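Local coordinates for protein polysaccharide Lyase Family 6 (Bacteroides cellulosilyticus, PDB 6QPS) that probably cleaves mannuronic acid-rich alginate as a calcium-binding polysaccharide lyase of family 6 in a human gut bacterium, at residues A[136-141]-A[171-176]; A[376-381]-A[404-409]. One frame throughout, in Å; residues are numbered along the deposited sequence.

How the contacts relate
Both contacts join successive coils of one long right-handed parallel beta-helix, each pairing the end of a strand, and the turn after it, with the same place one coil further on. Contact 1 closes before contact 2 opens along the chain, and their centres lie about 40 Å apart. Contact 1 is nearer the metal site: the side chain of Lys174 is about 9 Å from that of Glu213, a calcium ligand, and about 13 Å from the calcium ion itself. Contact 2 sits far from that site, toward the C-terminal end of the coil. Both share parallel backbone hydrogen bonds, to which contact 1 adds polar side chains and contact 2 an aromatic cluster.

Contact 1 (A[136-141]-A[171-176]); sequences VIDECN and FANKRV
Strands 131-138 and 170-172 run parallel here, Ile137 paired with Phe171 and Asp138 with Ala172, joined by a hydrogen bond from Ala172 N to Ile137 O at 3.0 Å and by a longer one from Glu139 N to Ala172 O. On the face that carries Ile137 and Phe171, the end of the isoleucine reaches the edge of the ring, CD1 lying 3.6 Å from Phe171 CE2; Phe201 of the next coil meets the Phe171 ring with the planes roughly parallel. This in-register pairing of successive coils is that of the parallel beta-helix of this lyase family, and the match continues past the strands into the turn, where Glu139 and Asn173 at equivalent positions both have positive phi. Asp138 and Asn173 run alongside each other, and ND2 of Asn173 gives a nearly straight 2.8 Å hydrogen bond to the syn side of Asp138 OD1. Beyond them Arg175 and Glu139 form a two-pronged salt bridge: NE meets OE1 and NH2 meets OE2, each pair 2.9 Å apart, with both oxygens using syn lone pairs and the two planes only 16° apart. The bend at chi2 of Glu139 (-77°) turns its carboxylate over to the arginine, whose own chain is extended from CG to NE. Asn141 spans the next coil's backbone with both ends of its amide. Its ND2 donates in plane to Asn173 O at 3.0 Å, while Arg175 N approaches OD1 from above the carbonyl plane, 2.9 Å away, which fixes which end of the amide is which. A water lies 2.8 Å from Asn141 OD1 and accepts from Lys174 NZ, an ammonium held further by the carbonyls of Val176 and Glu154.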
ATOM      1  N   VAL A 136      15.804  -3.229  -6.077  1.00 10.20           N
ATOM      2  CA  VAL A 136      15.152  -4.456  -5.654  1.00 10.79           C
ATOM      3  C   VAL A 136      15.462  -4.706  -4.182  1.00  9.98           C
ATOM      4  O   VAL A 136      16.600  -4.521  -3.734  1.00  9.93           O
ATOM      5  CB  VAL A 136      15.648  -5.639  -6.512  1.00 11.93           C
ATOM      6  CG1 VAL A 136      15.202  -6.976  -5.910  1.00 12.37           C
ATOM      7  CG2 VAL A 136      15.187  -5.547  -7.963  1.00 12.37           C
ATOM      8  N   ILE A 137      14.446  -5.152  -3.444  1.00 10.33           N
ATOM      9  CA  ILE A 137      14.629  -5.766  -2.131  1.00 10.56           C
ATOM     10  C   ILE A 137      13.966  -7.139  -2.198  1.00  9.99           C
ATOM     11  O   ILE A 137      12.736  -7.248  -2.344  1.00 11.05           O
ATOM     12  CB  ILE A 137      14.021  -4.926  -1.002  1.00  9.59           C
ATOM     13  CG1 ILE A 137      14.572  -3.499  -0.998  1.00  9.49           C
ATOM     14  CG2 ILE A 137      14.301  -5.602   0.357  1.00 10.44           C
ATOM     15  CD1 ILE A 137      14.026  -2.592   0.136  1.00 10.33           C
ATOM     16  N   ASP A 138      14.775  -8.200  -2.107  1.00 11.07           N
ATOM     17  CA  ASP A 138      14.297  -9.574  -2.252  1.00 11.40           C
ATOM     18  C   ASP A 138      14.948 -10.439  -1.181  1.00 11.94           C
ATOM     19  O   ASP A 138      16.166 -10.362  -0.980  1.00 11.73           O
ATOM     20  CB  ASP A 138      14.642 -10.124  -3.651  1.00 10.54           C
ATOM     21  CG  ASP A 138      14.048 -11.511  -3.916  1.00 15.47           C
ATOM     22  OD1 ASP A 138      13.021 -11.872  -3.333  1.00 15.02           O
ATOM     23  OD2 ASP A 138      14.631 -12.280  -4.712  1.00 20.24           O
ATOM     24  N   GLU A 139      14.132 -11.227  -0.469  1.00 13.05           N
ATOM     25  CA  GLU A 139      14.640 -12.221   0.494  1.00 14.06           C
ATOM     26  C   GLU A 139      15.484 -11.581   1.599  1.00 13.29           C
ATOM     27  O   GLU A 139      16.431 -12.193   2.101  1.00 13.37           O
ATOM     28  CB  GLU A 139      15.440 -13.335  -0.197  1.00 16.28           C
ATOM     29  CG  GLU A 139      14.684 -14.123  -1.249  1.00 18.16           C
ATOM     30  CD  GLU A 139      13.716 -15.144  -0.674  1.00 19.13           C
ATOM     31  OE1 GLU A 139      13.606 -15.259   0.568  1.00 17.70           O
ATOM     32  OE2 GLU A 139      13.055 -15.851  -1.479  1.00 18.92           O
ATOM     33  N   CYS A 140      15.141 -10.361   2.024  1.00 10.91           N
ATOM     34  CA  CYS A 140      15.964  -9.628   2.991  1.00 11.78           C
ATOM     35  C   CYS A 140      15.471  -9.908   4.411  1.00 12.78           C
ATOM     36  O   CYS A 140      14.926  -9.045   5.112  1.00 12.27           O
ATOM     37  CB  CYS A 140      15.986  -8.143   2.649  1.00 10.75           C
ATOM     38  SG  CYS A 140      17.139  -7.726   1.291  1.00 12.20           S
ATOM     39  N   ASN A 141      15.708 -11.151   4.841  1.00 13.52           N
ATOM     40  CA  ASN A 141      15.182 -11.684   6.094  1.00 13.53           C
ATOM     41  C   ASN A 141      16.319 -12.060   7.040  1.00 14.07           C
ATOM     42  O   ASN A 141      17.195 -12.847   6.681  1.00 15.28           O
ATOM     43  CB  ASN A 141      14.304 -12.901   5.773  1.00 13.08           C
ATOM     44  CG  ASN A 141      13.149 -12.554   4.847  1.00 12.76           C
ATOM     45  OD1 ASN A 141      12.328 -11.693   5.168  1.00 13.24           O
ATOM     46  ND2 ASN A 141      13.078 -13.206   3.701  1.00 13.88           N
ATOM     47  N   PHE A 171       9.775  -5.365  -4.629  1.00  8.86           N
ATOM     48  CA  PHE A 171       9.933  -5.787  -3.242  1.00  8.71           C
ATOM     49  C   PHE A 171       9.208  -7.111  -3.075  1.00 10.10           C
ATOM     50  O   PHE A 171       7.988  -7.164  -3.261  1.00 10.78           O
ATOM     51  CB  PHE A 171       9.300  -4.784  -2.274  1.00 11.99           C
ATOM     52  CG  PHE A 171       9.753  -3.348  -2.438  1.00 11.85           C
ATOM     53  CD1 PHE A 171       8.958  -2.422  -3.088  1.00 16.39           C
ATOM     54  CD2 PHE A 171      10.943  -2.917  -1.895  1.00 20.20           C
ATOM     55  CE1 PHE A 171       9.353  -1.097  -3.187  1.00 15.18           C
ATOM     56  CE2 PHE A 171      11.346  -1.580  -2.017  1.00 19.01           C
ATOM     57  CZ  PHE A 171      10.531  -0.679  -2.646  1.00 13.65           C
ATOM     58  N   ALA A 172       9.929  -8.176  -2.717  1.00  9.96           N
ATOM     59  CA  ALA A 172       9.273  -9.475  -2.632  1.00 10.90           C
ATOM     60  C   ALA A 172       9.931 -10.409  -1.626  1.00 10.13           C
ATOM     61  O   ALA A 172      11.101 -10.268  -1.263  1.00 10.21           O
ATOM     62  CB  ALA A 172       9.238 -10.179  -3.998  1.00 12.23           C
ATOM     63  N   ASN A 173       9.147 -11.400  -1.202  1.00 10.33           N
ATOM     64  CA  ASN A 173       9.615 -12.529  -0.389  1.00 11.49           C
ATOM     65  C   ASN A 173      10.090 -12.120   1.001  1.00 12.36           C
ATOM     66  O   ASN A 173      11.083 -12.645   1.516  1.00 12.67           O
ATOM     67  CB  ASN A 173      10.654 -13.346  -1.147  1.00 12.45           C
ATOM     68  CG  ASN A 173      10.098 -13.843  -2.475  1.00 13.09           C
ATOM     69  OD1 ASN A 173       9.090 -14.531  -2.492  1.00 15.64           O
ATOM     70  ND2 ASN A 173      10.687 -13.422  -3.579  1.00 13.37           N
ATOM     71  N   LYS A 174       9.344 -11.205   1.621  1.00 10.40           N
ATOM     72  CA  LYS A 174       9.513 -10.939   3.043  1.00 10.53           C
ATOM     73  C   LYS A 174       8.885 -12.090   3.836  1.00 12.52           C
ATOM     74  O   LYS A 174       7.735 -12.466   3.583  1.00 11.52           O
ATOM     75  CB  LYS A 174       8.904  -9.588   3.423  1.00 10.69           C
ATOM     76  CG  LYS A 174       9.393  -9.135   4.814  1.00  9.97           C
ATOM     77  CD  LYS A 174       8.870  -7.734   5.176  1.00 11.70           C
ATOM     78  CE  LYS A 174       9.609  -7.064   6.329  1.00 10.10           C
ATOM     79  NZ  LYS A 174       9.860  -8.031   7.448  1.00 12.74           N
ATOM     80  N   ARG A 175       9.662 -12.679   4.759  1.00 11.51           N
ATOM     81  CA  ARG A 175       9.275 -13.880   5.494  1.00 12.54           C
ATOM     82  C   ARG A 175       9.253 -13.684   7.001  1.00 17.25           C
ATOM     83  O   ARG A 175       8.811 -14.590   7.719  1.00 22.25           O
ATOM     84  CB  ARG A 175      10.203 -15.055   5.136  1.00 13.95           C
ATOM     85  CG  ARG A 175      10.259 -15.354   3.626  1.00 13.84           C
ATOM     86  CD  ARG A 175      11.235 -16.500   3.265  1.00 14.57           C
ATOM     87  NE  ARG A 175      11.412 -16.616   1.817  1.00 18.30           N
ATOM     88  CZ  ARG A 175      10.582 -17.275   1.009  1.00 20.82           C
ATOM     89  NH1 ARG A 175       9.516 -17.896   1.501  1.00 24.06           N
ATOM     90  NH2 ARG A 175      10.829 -17.332  -0.290  1.00 19.99           N
ATOM     91  N   VAL A 176       9.735 -12.551   7.497  1.00 14.18           N
ATOM     92  CA  VAL A 176       9.690 -12.185   8.906  1.00 11.93           C
ATOM     93  C   VAL A 176       8.627 -11.118   9.069  1.00 11.77           C
ATOM     94  O   VAL A 176       8.342 -10.356   8.144  1.00 11.62           O
ATOM     95  CB  VAL A 176      11.087 -11.675   9.327  1.00 13.00           C
ATOM     96  CG1 VAL A 176      11.077 -11.079  10.724  1.00 14.90           C
ATOM     97  CG2 VAL A 176      12.127 -12.815   9.216  1.00 16.43           C
TER
HETATM   98  O   HOH W   1      12.218  -9.418   6.821  1.00 11.68           O

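Contact 2 (A[376-381]-A[404-409])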
ATOM      1  N   ASN A 376     -23.205   2.257  -9.012  1.00  7.73           N
ATOM      2  CA  ASN A 376     -22.322   1.106  -8.976  1.00  8.10           C
ATOM      3  C   ASN A 376     -22.952  -0.070  -9.715  1.00  7.98           C
ATOM      4  O   ASN A 376     -24.173  -0.252  -9.712  1.00  9.22           O
ATOM      5  CB  ASN A 376     -22.019   0.680  -7.535  1.00  7.66           C
ATOM      6  CG  ASN A 376     -21.384   1.794  -6.727  1.00  7.74           C
ATOM      7  OD1 ASN A 376     -20.218   2.116  -6.886  1.00  7.94           O
ATOM      8  ND2 ASN A 376     -22.175   2.431  -5.891  1.00  8.93           N
ATOM      9  N   LEU A 377     -22.102  -0.888 -10.323  1.00  8.93           N
ATOM     10  CA  LEU A 377     -22.515  -2.156 -10.921  1.00  8.56           C
ATOM     11  C   LEU A 377     -22.230  -3.281  -9.925  1.00  7.83           C
ATOM     12  O   LEU A 377     -21.085  -3.448  -9.483  1.00  9.22           O
ATOM     13  CB  LEU A 377     -21.770  -2.400 -12.239  1.00  9.31           C
ATOM     14  CG  LEU A 377     -22.052  -3.768 -12.878  1.00  9.91           C
ATOM     15  CD1 LEU A 377     -23.512  -3.945 -13.263  1.00 12.05           C
ATOM     16  CD2 LEU A 377     -21.151  -3.957 -14.093  1.00 11.68           C
ATOM     17  N   PHE A 378     -23.272  -4.020  -9.556  1.00  8.42           N
ATOM     18  CA  PHE A 378     -23.179  -5.200  -8.692  1.00  8.88           C
ATOM     19  C   PHE A 378     -23.611  -6.358  -9.575  1.00  8.81           C
ATOM     20  O   PHE A 378     -24.759  -6.414 -10.015  1.00  9.71           O
ATOM     21  CB  PHE A 378     -24.115  -5.012  -7.494  1.00  9.38           C
ATOM     22  CG  PHE A 378     -24.048  -6.091  -6.412  1.00  7.89           C
ATOM     23  CD1 PHE A 378     -22.844  -6.571  -5.896  1.00  9.26           C
ATOM     24  CD2 PHE A 378     -25.221  -6.564  -5.877  1.00  9.82           C
ATOM     25  CE1 PHE A 378     -22.835  -7.529  -4.885  1.00  8.58           C
ATOM     26  CE2 PHE A 378     -25.212  -7.500  -4.871  1.00 10.41           C
ATOM     27  CZ  PHE A 378     -24.009  -8.006  -4.398  1.00 10.48           C
ATOM     28  N   ALA A 379     -22.673  -7.250  -9.911  1.00  9.82           N
ATOM     29  CA  ALA A 379     -22.936  -8.257 -10.936  1.00  9.96           C
ATOM     30  C   ALA A 379     -22.229  -9.561 -10.611  1.00 10.26           C
ATOM     31  O   ALA A 379     -21.278  -9.595  -9.822  1.00  9.83           O
ATOM     32  CB  ALA A 379     -22.483  -7.758 -12.313  1.00 11.85           C
ATOM     33  N   GLY A 380     -22.665 -10.613 -11.271  1.00  9.48           N
ATOM     34  CA  GLY A 380     -22.050 -11.910 -11.090  1.00 11.47           C
ATOM     35  C   GLY A 380     -23.042 -13.017 -11.406  1.00 12.41           C
ATOM     36  O   GLY A 380     -23.917 -12.860 -12.257  1.00 12.45           O
ATOM     37  N   GLN A 381     -22.851 -14.151 -10.733  1.00 13.23           N
ATOM     38  CA  GLN A 381     -23.703 -15.320 -10.908  1.00 14.90           C
ATOM     39  C   GLN A 381     -24.770 -15.301  -9.817  1.00 15.15           C
ATOM     40  O   GLN A 381     -25.945 -15.038 -10.097  1.00 16.38           O
ATOM     41  CB  GLN A 381     -22.852 -16.590 -10.865  1.00 17.09           C
ATOM     42  CG  GLN A 381     -21.983 -16.746 -12.103  1.00 24.47           C
ATOM     43  CD  GLN A 381     -20.818 -15.767 -12.122  1.00 38.35           C
ATOM     44  OE1 GLN A 381     -20.001 -15.733 -11.192  1.00 42.59           O
ATOM     45  NE2 GLN A 381     -20.737 -14.959 -13.182  1.00 39.71           N
ATOM     46  N   TRP A 404     -27.930  -4.083 -11.200  1.00  9.79           N
ATOM     47  CA  TRP A 404     -27.954  -5.406 -10.587  1.00  9.13           C
ATOM     48  C   TRP A 404     -27.999  -6.429 -11.712  1.00 10.37           C
ATOM     49  O   TRP A 404     -28.996  -6.513 -12.446  1.00 11.43           O
ATOM     50  CB  TRP A 404     -29.212  -5.500  -9.722  1.00  9.33           C
ATOM     51  CG  TRP A 404     -29.479  -6.818  -9.040  1.00  9.76           C
ATOM     52  CD1 TRP A 404     -29.991  -7.966  -9.608  1.00 12.21           C
ATOM     53  CD2 TRP A 404     -29.313  -7.109  -7.642  1.00 10.13           C
ATOM     54  NE1 TRP A 404     -30.113  -8.944  -8.652  1.00 11.91           N
ATOM     55  CE2 TRP A 404     -29.723  -8.438  -7.439  1.00 12.84           C
ATOM     56  CE3 TRP A 404     -28.874  -6.361  -6.541  1.00 10.46           C
ATOM     57  CZ2 TRP A 404     -29.689  -9.043  -6.185  1.00 12.69           C
ATOM     58  CZ3 TRP A 404     -28.833  -6.967  -5.301  1.00 10.86           C
ATOM     59  CH2 TRP A 404     -29.251  -8.298  -5.132  1.00 12.34           C
ATOM     60  N   ALA A 405     -26.925  -7.199 -11.870  1.00 11.24           N
ATOM     61  CA  ALA A 405     -26.816  -8.132 -13.004  1.00 11.86           C
ATOM     62  C   ALA A 405     -26.359  -9.525 -12.559  1.00  9.98           C
ATOM     63  O   ALA A 405     -25.163  -9.824 -12.476  1.00 10.53           O
ATOM     64  CB  ALA A 405     -25.914  -7.560 -14.106  1.00 14.24           C
ATOM     65  N   PHE A 406     -27.328 -10.399 -12.278  1.00 12.91           N
ATOM     66  CA  PHE A 406     -27.081 -11.754 -11.787  1.00 12.43           C
ATOM     67  C   PHE A 406     -27.923 -12.747 -12.587  1.00 14.25           C
ATOM     68  O   PHE A 406     -28.865 -12.378 -13.294  1.00 16.10           O
ATOM     69  CB  PHE A 406     -27.354 -11.849 -10.281  1.00 12.19           C
ATOM     70  CG  PHE A 406     -26.396 -11.018  -9.444  1.00 10.38           C
ATOM     71  CD1 PHE A 406     -26.698  -9.709  -9.070  1.00 11.79           C
ATOM     72  CD2 PHE A 406     -25.175 -11.538  -9.082  1.00 10.29           C
ATOM     73  CE1 PHE A 406     -25.795  -8.973  -8.323  1.00 10.71           C
ATOM     74  CE2 PHE A 406     -24.280 -10.809  -8.332  1.00  9.94           C
ATOM     75  CZ  PHE A 406     -24.579  -9.539  -7.951  1.00 10.18           C
ATOM     76  N   SER A 407     -27.562 -14.031 -12.469  1.00 16.67           N
ATOM     77  CA  SER A 407     -28.111 -15.057 -13.351  1.00 18.49           C
ATOM     78  C   SER A 407     -29.596 -15.272 -13.115  1.00 19.03           C
ATOM     79  O   SER A 407     -30.360 -15.418 -14.076  1.00 19.38           O
ATOM     80  CB  SER A 407     -27.363 -16.373 -13.146  1.00 22.69           C
ATOM     81  OG  SER A 407     -25.988 -16.242 -13.440  1.00 23.41           O
ATOM     82  N   ASP A 408     -30.022 -15.326 -11.845  1.00 17.94           N
ATOM     83  CA  ASP A 408     -31.432 -15.524 -11.526  1.00 17.86           C
ATOM     84  C   ASP A 408     -32.120 -14.170 -11.587  1.00 16.94           C
ATOM     85  O   ASP A 408     -31.804 -13.273 -10.797  1.00 16.96           O
ATOM     86  CB  ASP A 408     -31.573 -16.146 -10.132  1.00 21.26           C
ATOM     87  CG  ASP A 408     -33.011 -16.525  -9.791  1.00 24.79           C
ATOM     88  OD1 ASP A 408     -33.953 -16.008 -10.430  1.00 22.94           O
ATOM     89  OD2 ASP A 408     -33.207 -17.358  -8.876  1.00 27.23           O
ATOM     90  N   LYS A 409     -33.049 -14.015 -12.537  1.00 19.74           N
ATOM     91  CA  LYS A 409     -33.727 -12.739 -12.705  1.00 20.69           C
ATOM     92  C   LYS A 409     -34.758 -12.479 -11.622  1.00 20.25           C
ATOM     93  O   LYS A 409     -35.348 -11.396 -11.604  1.00 21.66           O
ATOM     94  CB  LYS A 409     -34.381 -12.648 -14.090  1.00 26.14           C
ATOM     95  CG  LYS A 409     -33.485 -13.095 -15.234  1.00 33.42           C
ATOM     96  CD  LYS A 409     -32.189 -12.298 -15.279  1.00 33.86           C
ATOM     97  CE  LYS A 409     -31.129 -13.026 -16.109  1.00 40.32           C
ATOM     98  NZ  LYS A 409     -31.304 -12.788 -17.568  1.00 45.12           N
TER
HETATM   99  O   HOH W   2     -25.044 -13.866 -14.552  1.00 26.08           O
HETATM  100  O   HOH W   3     -28.516 -15.556  -9.336  1.00 20.49           O
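An aromatic cluster of Phe378, Trp404 and Phe406 joins two neighbouring coils of the parallel beta-helix, where strands 371-379 and 397-405 end and run into turns. Phe378 pairs with Trp404 and Ala379 with Ala405; hydrogen bonds run from Ala405 N to Phe378 O and from Gly380 N to Ala405 O. Phe378 and Trp404 extend alongside each other on one face of the strands. With CG anti to the backbone N in both (chi1 -174° in Phe378), the rings come together in an offset edge-to-face pair, the edge of Phe378 toward the face of the indole, with CD2 of Phe378 3.7 Å from CZ3 of Trp404. Phe406 reaches back from beyond the strand and turns its edge to the face of Phe378, the two planes 71° apart; its CZ stands over the centre of that ring. A face of the Phe406 ring meanwhile lies against the backbone of the other coil, with CA of Ala379 over it near the rim and CE2 3.3 Å from C of Ala379. An alanine in place of Phe406 would probably leave a gap between Phe378 and the Ala379-Gly380 backbone and deprive the Phe378 face of its edge-on partner. Phe424 of the following coil meets the indole edge-to-face, and Trp404 NE1 is hydrogen-bonded to Ser411 OG. On the opposite face of the strands the methyls of Ala379 and Ala405 touch, CB to CB 3.9 Å. Past the strand ends, Gln381 O takes a hydrogen bond from Ser407 N on a lone pair at 3.0 Å, and the same oxygen accepts from a water 2.7 Å away that in turn receives the N-H of Asp408.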